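Local atomic coordinates of D,D-dipeptidase/D,D-carboxypeptidase (Enterococcus faecalis, PDB entry 4MUQ), a protein that acts as a zinc-dependent D,D-peptidase of vancomycin resistance, probably cleaving D-Ala-D-Ala dipeptides and trimming terminal D-alanine from cell-wall precursors. Residues P128-D133 with D137-A142. Residues are numbered along the deposited sequence; the frame is centred on the assembly and turned at random. Where two conformers were deposited one is given.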
loop_
_atom_site.group_PDB
_atom_site.type_symbol
_atom_site.label_atom_id
_atom_site.label_comp_id
_atom_site.label_asym_id
_atom_site.label_seq_id
_atom_site.Cartn_x
_atom_site.Cartn_y
_atom_site.Cartn_z
ATOM N N PRO A 128 9.370 -12.146 -9.966
ATOM C CA PRO A 128 10.487 -11.403 -10.568
ATOM C C PRO A 128 11.673 -11.221 -9.628
ATOM O O PRO A 128 11.494 -11.192 -8.407
ATOM C CB PRO A 128 9.868 -10.039 -10.898
ATOM C CG PRO A 128 8.708 -9.909 -9.982
ATOM C CD PRO A 128 8.183 -11.295 -9.754
ATOM N N ASP A 129 12.865 -11.074 -10.202
ATOM C CA ASP A 129 14.092 -10.926 -9.426
ATOM C C ASP A 129 14.251 -9.501 -8.893
ATOM O O ASP A 129 14.380 -8.549 -9.664
ATOM C CB ASP A 129 15.314 -11.317 -10.271
ATOM C CG ASP A 129 16.582 -11.482 -9.437
ATOM O OD1 ASP A 129 16.502 -12.060 -8.329
ATOM O OD2 ASP A 129 17.657 -11.038 -9.895
ATOM N N PHE A 130 14.252 -9.370 -7.571
ATOM C CA PHE A 130 14.451 -8.075 -6.918
ATOM C C PHE A 130 15.279 -8.322 -5.661
ATOM O O PHE A 130 14.741 -8.369 -4.549
ATOM C CB PHE A 130 13.108 -7.413 -6.594
ATOM C CG PHE A 130 13.173 -5.907 -6.500
ATOM C CD1 PHE A 130 13.421 -5.144 -7.633
ATOM C CD2 PHE A 130 12.985 -5.260 -5.290
ATOM C CE1 PHE A 130 13.483 -3.753 -7.554
ATOM C CE2 PHE A 130 13.049 -3.874 -5.208
ATOM C CZ PHE A 130 13.295 -3.124 -6.335
ATOM N N PRO A 131 16.592 -8.499 -5.844
ATOM C CA PRO A 131 17.461 -8.956 -4.753
ATOM C C PRO A 131 17.658 -7.936 -3.634
ATOM O O PRO A 131 17.229 -6.783 -3.715
ATOM C CB PRO A 131 18.793 -9.277 -5.457
ATOM C CG PRO A 131 18.765 -8.526 -6.745
ATOM C CD PRO A 131 17.304 -8.412 -7.133
ATOM N N TYR A 132 18.300 -8.401 -2.568
ATOM C CA TYR A 132 18.584 -7.575 -1.407
ATOM C C TYR A 132 20.005 -7.029 -1.527
ATOM O O TYR A 132 20.730 -6.904 -0.533
ATOM C CB TYR A 132 18.404 -8.389 -0.119
ATOM C CG TYR A 132 16.958 -8.739 0.175
ATOM C CD1 TYR A 132 16.175 -7.916 0.972
ATOM C CD2 TYR A 132 16.371 -9.886 -0.364
ATOM C CE1 TYR A 132 14.871 -8.224 1.245
ATOM C CE2 TYR A 132 15.054 -10.204 -0.097
ATOM C CZ TYR A 132 14.298 -9.354 0.702
ATOM O OH TYR A 132 12.988 -9.634 0.993
ATOM N N ASP A 133 20.392 -6.726 -2.765
ATOM C CA ASP A 133 21.676 -6.123 -3.091
ATOM C C ASP A 133 21.501 -5.050 -4.145
ATOM O O ASP A 133 20.468 -4.989 -4.813
ATOM C CB ASP A 133 22.623 -7.170 -3.667
ATOM C CG ASP A 133 22.901 -8.274 -2.704
ATOM O OD1 ASP A 133 23.515 -7.975 -1.666
ATOM O OD2 ASP A 133 22.498 -9.423 -2.983
ATOM N N ASP A 137 18.036 -3.014 -3.730
ATOM C CA ASP A 137 18.040 -2.798 -2.288
ATOM C C ASP A 137 18.099 -1.313 -1.936
ATOM O O ASP A 137 17.572 -0.902 -0.899
ATOM C CB ASP A 137 19.180 -3.542 -1.601
ATOM C CG ASP A 137 18.861 -3.852 -0.155
ATOM O OD1 ASP A 137 17.754 -4.368 0.106
ATOM O OD2 ASP A 137 19.698 -3.553 0.720
ATOM N N GLU A 138 18.718 -0.511 -2.794
ATOM C CA GLU A 138 18.651 0.939 -2.635
ATOM C C GLU A 138 17.204 1.408 -2.713
ATOM O O GLU A 138 16.765 2.239 -1.913
ATOM C CB GLU A 138 19.480 1.651 -3.705
ATOM C CG GLU A 138 20.982 1.579 -3.493
ATOM C CD GLU A 138 21.736 2.566 -4.371
ATOM O OE1 GLU A 138 22.651 2.134 -5.101
ATOM O OE2 GLU A 138 21.418 3.775 -4.328
ATOM N N PHE A 139 16.447 0.866 -3.661
ATOM C CA PHE A 139 15.027 1.165 -3.721
ATOM C C PHE A 139 14.331 0.756 -2.423
ATOM O O PHE A 139 13.552 1.527 -1.839
ATOM C CB PHE A 139 14.341 0.466 -4.907
ATOM C CG PHE A 139 12.863 0.743 -4.974
ATOM C CD1 PHE A 139 12.380 1.789 -5.750
ATOM C CD2 PHE A 139 11.965 -0.012 -4.238
ATOM C CE1 PHE A 139 11.019 2.076 -5.791
ATOM C CE2 PHE A 139 10.604 0.272 -4.256
ATOM C CZ PHE A 139 10.133 1.317 -5.047
ATOM N N ARG A 140 14.576 -0.482 -2.005
ATOM C CA ARG A 140 13.887 -1.050 -0.859
ATOM C C ARG A 140 14.159 -0.228 0.392
ATOM O O ARG A 140 13.250 0.005 1.196
ATOM C CB ARG A 140 14.302 -2.516 -0.679
ATOM C CG ARG A 140 13.644 -3.230 0.476
ATOM C CD ARG A 140 14.224 -4.624 0.608
ATOM N NE ARG A 140 13.718 -5.551 -0.410
ATOM C CZ ARG A 140 14.434 -5.984 -1.449
ATOM N NH1 ARG A 140 15.670 -5.558 -1.650
ATOM N NH2 ARG A 140 13.904 -6.846 -2.307
ATOM N N ARG A 141 15.389 0.247 0.545
ATOM C CA ARG A 141 15.762 1.025 1.725
ATOM C C ARG A 141 15.242 2.468 1.680
ATOM O O ARG A 141 14.983 3.077 2.716
ATOM C CB ARG A 141 17.277 0.976 1.947
ATOM C CG ARG A 141 17.790 -0.425 2.303
ATOM C CD ARG A 141 19.288 -0.432 2.587
ATOM N NE ARG A 141 19.723 -1.661 3.250
ATOM C CZ ARG A 141 20.824 -1.764 3.990
ATOM N NH1 ARG A 141 21.608 -0.708 4.170
ATOM N NH2 ARG A 141 21.143 -2.920 4.555
ATOM N N ALA A 142 15.071 3.012 0.476
ATOM C CA ALA A 142 14.531 4.370 0.318
ATOM C C ALA A 142 13.002 4.416 0.402
ATOM O O ALA A 142 12.416 5.423 0.815
ATOM C CB ALA A 142 14.985 4.969 -0.989
#
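Extended through chi1 and chi2 and then bent at chi3 (-76°), the side chain of Arg140 brings its guanidinium against the loop that leads into its own helix, while Tyr132, with CG anti to its carbonyl carbon, lays its ring flat against that group. The two planes are 20° apart and CZ of Arg140 sits 3.8 Å from the centroid of the Tyr132 ring, a cation-pi stack displaced toward the CD1–CE1 side. Over the opposite guanidinium face, more loosely, comes CE2 of Phe130. Backbone carbonyls line the edge: NH2 of Arg140 donates to O of Phe130 at 2.8 Å and also to O of Pro166, and NH1 of Arg140 reaches O of Pro131 at 2.9 Å in a nearly straight bond (170°). Both donors stand above the carbonyl planes of Phe130 and Pro131. NH1 of Arg140 also meets the anti lone pair of Asp137 OD1 at 3.0 Å, slightly tilted from the guanidinium plane. Gln150 accepts from NE of Arg140 and donates to the hydroxyl of Tyr132, which also bonds NE2 of His164, so the stacked pair is tied together at its polar ends. Deeper in, CZ of Phe130 touches CD2 of Phe139 at 4.0 Å, and both rings meet Phe169. An arginine stacked on Tyr132, with the tilted ring of Phe130 over its other face, thus pins the loop before helix 134-142 to that helix, Phe130 lying about 8 Å, side chain to side chain, from the zinc ligands Asp115 and His168 of this Hedgehog/DD-peptidase fold.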